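Local coordinates for protein putative glutaryl-CoA dehydrogenase (Thermus thermophilus, PDB 2EBA) that belongs to the acyl-CoA dehydrogenase family of flavoproteins and binds flavin-adenine dinucleotide between the subunits of a four-chain assembly, at residues V264-A267 and K268-T272; G274-L277 and A278-Q281. All coordinates share one frame; numbering follows the deposited sequence.

Contact 1: residues V264-A267 and K268-T272. With FAD (flavin-adenine dinucleotide), chain K.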
loop_
_atom_site.group_PDB
_atom_site.type_symbol
_atom_site.label_atom_id
_atom_site.label_comp_id
_atom_site.label_asym_id
_atom_site.label_seq_id
_atom_site.Cartn_x
_atom_site.Cartn_y
_atom_site.Cartn_z
ATOM N N VAL A 264 21.521 4.861 1.291
ATOM C CA VAL A 264 22.164 4.273 2.461
ATOM C C VAL A 264 23.368 5.114 2.869
ATOM O O VAL A 264 23.629 5.293 4.052
ATOM C CB VAL A 264 22.581 2.765 2.253
ATOM C CG1 VAL A 264 21.710 2.105 1.195
ATOM C CG2 VAL A 264 24.034 2.652 1.930
ATOM N N ALA A 265 24.082 5.655 1.887
ATOM C CA ALA A 265 25.246 6.487 2.156
ATOM C C ALA A 265 24.800 7.705 2.944
ATOM O O ALA A 265 25.418 8.092 3.933
ATOM C CB ALA A 265 25.880 6.924 0.854
ATOM N N PHE A 266 23.725 8.318 2.485
ATOM C CA PHE A 266 23.182 9.473 3.162
ATOM C C PHE A 266 22.723 9.069 4.570
ATOM O O PHE A 266 23.022 9.752 5.541
ATOM C CB PHE A 266 22.001 10.023 2.370
ATOM C CG PHE A 266 21.432 11.289 2.929
ATOM C CD1 PHE A 266 22.000 12.524 2.616
ATOM C CD2 PHE A 266 20.316 11.250 3.776
ATOM C CE1 PHE A 266 21.467 13.704 3.131
ATOM C CE2 PHE A 266 19.766 12.431 4.304
ATOM C CZ PHE A 266 20.340 13.661 3.979
ATOM N N ALA A 267 22.003 7.952 4.664
ATOM C CA ALA A 267 21.474 7.451 5.938
ATOM C C ALA A 267 22.564 7.165 6.961
ATOM O O ALA A 267 22.401 7.417 8.153
ATOM C CB ALA A 267 20.652 6.205 5.695
ATOM N N LYS A 268 23.683 6.639 6.482
ATOM C CA LYS A 268 24.822 6.323 7.326
ATOM C C LYS A 268 25.576 7.570 7.795
ATOM O O LYS A 268 26.124 7.590 8.890
ATOM C CB LYS A 268 25.807 5.447 6.564
ATOM C CG LYS A 268 25.377 4.027 6.327
ATOM C CD LYS A 268 26.225 3.466 5.209
ATOM C CE LYS A 268 26.445 1.987 5.359
ATOM N NZ LYS A 268 27.305 1.737 6.534
ATOM N N SER A 269 25.618 8.606 6.968
ATOM C CA SER A 269 26.352 9.816 7.334
ATOM C C SER A 269 25.573 10.868 8.112
ATOM O O SER A 269 26.166 11.798 8.636
ATOM C CB SER A 269 26.965 10.468 6.083
ATOM O OG SER A 269 25.970 11.006 5.233
ATOM N N ARG A 270 24.257 10.727 8.202
ATOM C CA ARG A 270 23.461 11.718 8.917
ATOM C C ARG A 270 22.945 11.134 10.227
ATOM O O ARG A 270 22.698 9.930 10.331
ATOM C CB ARG A 270 22.303 12.196 8.034
ATOM C CG ARG A 270 21.871 13.633 8.294
ATOM C CD ARG A 270 22.660 14.637 7.468
ATOM N NE ARG A 270 21.813 15.282 6.464
ATOM C CZ ARG A 270 20.716 15.980 6.738
ATOM N NH1 ARG A 270 20.317 16.138 7.991
ATOM N NH2 ARG A 270 20.003 16.511 5.758
ATOM N N SER A 271 22.732 12.003 11.215
ATOM C CA SER A 271 22.338 11.575 12.554
ATOM C C SER A 271 21.303 12.499 13.255
ATOM O O SER A 271 21.286 13.708 12.987
ATOM C CB SER A 271 23.623 11.523 13.383
ATOM O OG SER A 271 23.517 10.699 14.525
ATOM N N THR A 272 20.477 11.927 14.161
ATOM C CA THR A 272 19.454 12.679 14.947
ATOM C C THR A 272 18.892 11.887 16.143
ATOM O O THR A 272 18.386 10.787 15.995
ATOM C CB THR A 272 18.277 13.162 14.076
ATOM O OG1 THR A 272 18.314 14.593 13.994
ATOM C CG2 THR A 272 16.968 12.767 14.687
HETATM P PA FAD K . 16.689 14.817 8.422
HETATM O O1A FAD K . 18.094 14.287 8.394
HETATM O O2A FAD K . 16.090 15.433 9.662
HETATM O O5B FAD K . 15.726 13.629 7.883
HETATM C C5B FAD K . 15.971 12.806 6.861
HETATM C C4B FAD K . 15.181 11.523 6.764
HETATM O O4B FAD K . 15.207 10.787 8.175
HETATM C C3B FAD K . 13.622 11.930 6.959
HETATM O O3B FAD K . 12.907 10.861 6.365
HETATM C C2B FAD K . 13.163 11.749 8.442
HETATM O O2B FAD K . 11.902 11.242 8.551
HETATM C C1B FAD K . 14.050 10.611 8.835
HETATM N N9A FAD K . 14.294 10.723 10.347
HETATM C C8A FAD K . 14.891 11.785 10.942
HETATM N N7A FAD K . 14.921 11.500 12.270
HETATM C C5A FAD K . 14.309 10.237 12.489
HETATM C C6A FAD K . 14.036 9.440 13.636
HETATM N N6A FAD K . 14.388 9.853 14.853
HETATM N N1A FAD K . 13.416 8.235 13.461
HETATM C C2A FAD K . 13.057 7.789 12.197
HETATM N N3A FAD K . 13.291 8.534 11.099
HETATM C C4A FAD K . 13.931 9.773 11.208
HETATM N N1 FAD K . 13.048 24.845 8.429
HETATM C C2 FAD K . 12.811 25.945 9.216
HETATM O O2 FAD K . 13.124 25.933 10.426
HETATM N N3 FAD K . 12.236 27.062 8.679
HETATM C C4 FAD K . 11.890 27.109 7.355
HETATM O O4 FAD K . 11.379 28.145 6.905
HETATM C C4X FAD K . 12.125 25.989 6.520
HETATM N N5 FAD K . 11.804 26.003 5.174
HETATM C C5X FAD K . 12.063 24.913 4.364
HETATM C C6 FAD K . 11.742 24.962 2.983
HETATM C C7 FAD K . 12.019 23.854 2.141
HETATM C C7M FAD K . 11.652 23.987 0.684
HETATM C C8 FAD K . 12.620 22.672 2.682
HETATM C C8M FAD K . 12.948 21.448 1.850
HETATM C C9 FAD K . 12.936 22.625 4.048
HETATM C C9A FAD K . 12.670 23.737 4.926
HETATM N N10 FAD K . 12.984 23.725 6.294
HETATM C C10 FAD K . 12.724 24.828 7.088
HETATM C "C1'" FAD K . 13.615 22.563 6.924
HETATM C "C2'" FAD K . 12.724 21.356 7.026
HETATM O "O2'" FAD K . 11.884 21.508 8.161
HETATM C "C3'" FAD K . 13.636 20.162 7.093
HETATM O "O3'" FAD K . 13.984 19.782 5.761
HETATM C "C4'" FAD K . 13.036 18.955 7.806
HETATM O "O4'" FAD K . 13.235 19.094 9.217
HETATM C "C5'" FAD K . 13.716 17.686 7.365
HETATM O "O5'" FAD K . 14.957 17.592 8.028
HETATM P P FAD K . 16.378 17.456 7.285
HETATM O O1P FAD K . 16.279 17.984 5.883
HETATM O O2P FAD K . 17.434 18.086 8.157
HETATM O O3P FAD K . 16.564 15.856 7.186
#
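Phe266 and Arg270 run side by side at the C-terminal end of helix 235-269, in the all-helical C-terminal domain of the acyl-CoA dehydrogenase fold, where the chain leaves the helix for a loop facing the FAD pyrophosphate. The tight part lies on this cofactor side. CG of Phe266 is anti to the backbone N (chi1 -175°), which swings the ring out from the helix flank, where Arg270 folds back over it so that NE comes 3.3 Å from Phe266 CZ, ring and guanidinium planes standing 72° apart. Bends at chi2 and chi3 bring the Arg270 head back beside the ring and next to the phosphates. FAD O1A sits over one face of the guanidinium, 2.9 Å from NH1, while O2P lies in its plane at the edge and takes a weak, nearly straight hydrogen bond from NH1. Gly136 of the second subunit also packs on Arg270, so the phosphate grip is built at a subunit boundary. The other side of the helix is looser. There Lys268 runs alongside Val264, CG2 of Val264 touching Lys268 CD at 4.0 Å, and its NZ is hydrogen-bonded to Thr380 O of the third subunit; Ala265 and Ser269 face solvent. The backbone keeps its last helical bonds, Lys268 N to Val264 O at 2.8 Å and Ser269 N to Ala265 O at 3.1 Å, and the helix ends at Arg270, whose N bonds weakly to Phe266 O. Past the helix end, the methyl CG2 of Thr272 rests 3.4 Å from FAD N7A.

Contact 2: residues G274-L277 and A278-Q281; sequences GEPL and AKKQ. With FAD (flavin-adenine dinucleotide), chain K.
Glu275 meets two successive lysines, Lys279 and Lys280, across a short 3-10 turn that leads into helix 281-309. Ala278 opens the second half of the turn, its methyl group packed on Ala267 and Lys268 of helix 235-269 and on Thr380 of the third subunit. Lys279 closes the turn by giving its N-H to Pro276 O at 2.9 Å. Its fully extended side chain starts with CB 4.0 Å from Pro276 CD, then passes Glu275 at about a right angle, CD lying 3.6 Å from Glu275 OE1; the salt bridge from NZ to that oxygen is long. A water donates to both Glu275 OE2 and Lys279 O, tying carboxylate to backbone. At Lys280, the N-cap of the following helix, the N-H reaches Leu277 O at 3.3 Å. Bends at chi2 (-57°) and chi4 fold its chain between Glu275 and the adenine: CE lies 3.3 Å from Glu275 OE2 on one flank and 3.3 Å from FAD N6A on the other. NZ makes a long salt bridge to OE2, but its hydrogen bond goes to Thr272 O. With Leu277 CD1 3.4 Å from FAD N9A, Leu277 and Lys280 together make this helix-connecting turn an aliphatic wall of the FAD adenosine site.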
loop_
_atom_site.group_PDB
_atom_site.type_symbol
_atom_site.label_atom_id
_atom_site.label_comp_id
_atom_site.label_asym_id
_atom_site.label_seq_id
_atom_site.Cartn_x
_atom_site.Cartn_y
_atom_site.Cartn_z
ATOM N N GLY A 274 20.654 11.225 18.458
ATOM C CA GLY A 274 21.893 10.473 18.533
ATOM C C GLY A 274 22.326 9.208 18.022
ATOM O O GLY A 274 23.107 8.623 18.732
ATOM N N GLU A 275 21.772 8.765 16.938
ATOM C CA GLU A 275 22.291 7.533 16.368
ATOM C C GLU A 275 22.206 7.911 14.925
ATOM O O GLU A 275 21.608 8.929 14.609
ATOM C CB GLU A 275 21.426 6.288 16.666
ATOM C CG GLU A 275 19.964 6.561 16.743
ATOM C CD GLU A 275 19.259 5.418 17.447
ATOM O OE1 GLU A 275 19.969 4.638 18.126
ATOM O OE2 GLU A 275 18.020 5.282 17.339
ATOM N N PRO A 276 22.796 7.118 14.027
ATOM C CA PRO A 276 22.719 7.481 12.606
ATOM C C PRO A 276 21.324 7.283 12.054
ATOM O O PRO A 276 20.541 6.508 12.609
ATOM C CB PRO A 276 23.711 6.532 11.948
ATOM C CG PRO A 276 24.652 6.230 13.035
ATOM C CD PRO A 276 23.780 6.048 14.239
ATOM N N LEU A 277 21.029 7.993 10.976
ATOM C CA LEU A 277 19.755 7.864 10.325
ATOM C C LEU A 277 19.637 6.401 9.902
ATOM O O LEU A 277 18.539 5.847 9.873
ATOM C CB LEU A 277 19.801 8.750 9.141
ATOM C CG LEU A 277 18.615 9.620 8.669
ATOM C CD1 LEU A 277 17.494 9.755 9.715
ATOM C CD2 LEU A 277 19.153 11.013 8.325
ATOM N N ALA A 278 20.774 5.779 9.587
ATOM C CA ALA A 278 20.768 4.384 9.139
ATOM C C ALA A 278 20.392 3.367 10.222
ATOM O O ALA A 278 20.131 2.194 9.925
ATOM C CB ALA A 278 22.115 4.021 8.553
ATOM N N LYS A 279 20.354 3.814 11.475
ATOM C CA LYS A 279 20.020 2.927 12.582
ATOM C C LYS A 279 18.556 2.988 12.984
ATOM O O LYS A 279 18.135 2.239 13.850
ATOM C CB LYS A 279 20.894 3.247 13.794
ATOM C CG LYS A 279 20.933 2.145 14.816
ATOM C CD LYS A 279 21.835 2.506 15.977
ATOM C CE LYS A 279 21.812 1.416 17.036
ATOM N NZ LYS A 279 22.660 1.742 18.209
ATOM N N LYS A 280 17.777 3.869 12.366
ATOM C CA LYS A 280 16.364 3.965 12.702
ATOM C C LYS A 280 15.566 2.882 11.988
ATOM O O LYS A 280 15.796 2.616 10.806
ATOM C CB LYS A 280 15.833 5.357 12.334
ATOM C CG LYS A 280 16.501 6.508 13.086
ATOM C CD LYS A 280 16.381 6.333 14.582
ATOM C CE LYS A 280 16.736 7.599 15.354
ATOM N NZ LYS A 280 18.085 8.154 15.062
ATOM N N GLN A 281 14.630 2.260 12.708
ATOM C CA GLN A 281 13.797 1.184 12.173
ATOM C C GLN A 281 12.994 1.639 10.962
ATOM O O GLN A 281 12.828 0.889 9.996
ATOM C CB GLN A 281 12.841 0.636 13.259
ATOM C CG GLN A 281 13.554 -0.130 14.397
ATOM C CD GLN A 281 12.638 -1.074 15.162
ATOM O OE1 GLN A 281 13.118 -2.054 15.758
ATOM N NE2 GLN A 281 11.313 -0.788 15.157
HETATM P PA FAD K . 16.689 14.817 8.422
HETATM O O1A FAD K . 18.094 14.287 8.394
HETATM O O2A FAD K . 16.090 15.433 9.662
HETATM O O5B FAD K . 15.726 13.629 7.883
HETATM C C5B FAD K . 15.971 12.806 6.861
HETATM C C4B FAD K . 15.181 11.523 6.764
HETATM O O4B FAD K . 15.207 10.787 8.175
HETATM C C3B FAD K . 13.622 11.930 6.959
HETATM O O3B FAD K . 12.907 10.861 6.365
HETATM C C2B FAD K . 13.163 11.749 8.442
HETATM O O2B FAD K . 11.902 11.242 8.551
HETATM C C1B FAD K . 14.050 10.611 8.835
HETATM N N9A FAD K . 14.294 10.723 10.347
HETATM C C8A FAD K . 14.891 11.785 10.942
HETATM N N7A FAD K . 14.921 11.500 12.270
HETATM C C5A FAD K . 14.309 10.237 12.489
HETATM C C6A FAD K . 14.036 9.440 13.636
HETATM N N6A FAD K . 14.388 9.853 14.853
HETATM N N1A FAD K . 13.416 8.235 13.461
HETATM C C2A FAD K . 13.057 7.789 12.197
HETATM N N3A FAD K . 13.291 8.534 11.099
HETATM C C4A FAD K . 13.931 9.773 11.208
HETATM N N1 FAD K . 13.048 24.845 8.429
HETATM C C2 FAD K . 12.811 25.945 9.216
HETATM O O2 FAD K . 13.124 25.933 10.426
HETATM N N3 FAD K . 12.236 27.062 8.679
HETATM C C4 FAD K . 11.890 27.109 7.355
HETATM O O4 FAD K . 11.379 28.145 6.905
HETATM C C4X FAD K . 12.125 25.989 6.520
HETATM N N5 FAD K . 11.804 26.003 5.174
HETATM C C5X FAD K . 12.063 24.913 4.364
HETATM C C6 FAD K . 11.742 24.962 2.983
HETATM C C7 FAD K . 12.019 23.854 2.141
HETATM C C7M FAD K . 11.652 23.987 0.684
HETATM C C8 FAD K . 12.620 22.672 2.682
HETATM C C8M FAD K . 12.948 21.448 1.850
HETATM C C9 FAD K . 12.936 22.625 4.048
HETATM C C9A FAD K . 12.670 23.737 4.926
HETATM N N10 FAD K . 12.984 23.725 6.294
HETATM C C10 FAD K . 12.724 24.828 7.088
HETATM C "C1'" FAD K . 13.615 22.563 6.924
HETATM C "C2'" FAD K . 12.724 21.356 7.026
HETATM O "O2'" FAD K . 11.884 21.508 8.161
HETATM C "C3'" FAD K . 13.636 20.162 7.093
HETATM O "O3'" FAD K . 13.984 19.782 5.761
HETATM C "C4'" FAD K . 13.036 18.955 7.806
HETATM O "O4'" FAD K . 13.235 19.094 9.217
HETATM C "C5'" FAD K . 13.716 17.686 7.365
HETATM O "O5'" FAD K . 14.957 17.592 8.028
HETATM P P FAD K . 16.378 17.456 7.285
HETATM O O1P FAD K . 16.279 17.984 5.883
HETATM O O2P FAD K . 17.434 18.086 8.157
HETATM O O3P FAD K . 16.564 15.856 7.186
HETATM O O HOH W 1 16.471 2.888 16.448
#

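Contacts 1 and 2 follow each other along the chain, their centres about 7 Å apart, and form the join between helices 235-269 and 281-309. Both are partly buried, but contact 1 includes the exposed Ala265, Lys268 and Ser269, whereas no touching residue of contact 2 is fully exposed. Both touch the third subunit and line the same FAD. Contact 1 belongs largely to the end of a long helix and addresses the pyrophosphate through a guanidinium; contact 2 is loop and 3-10 turn, with long salt bridges from Glu275 to both lysines and aliphatic chains toward the adenosine. A probable hydrogen bond, Arg270 O with Leu277 N at 2.6 Å, stitches them together, while Ala267 O packs against CB of Leu277.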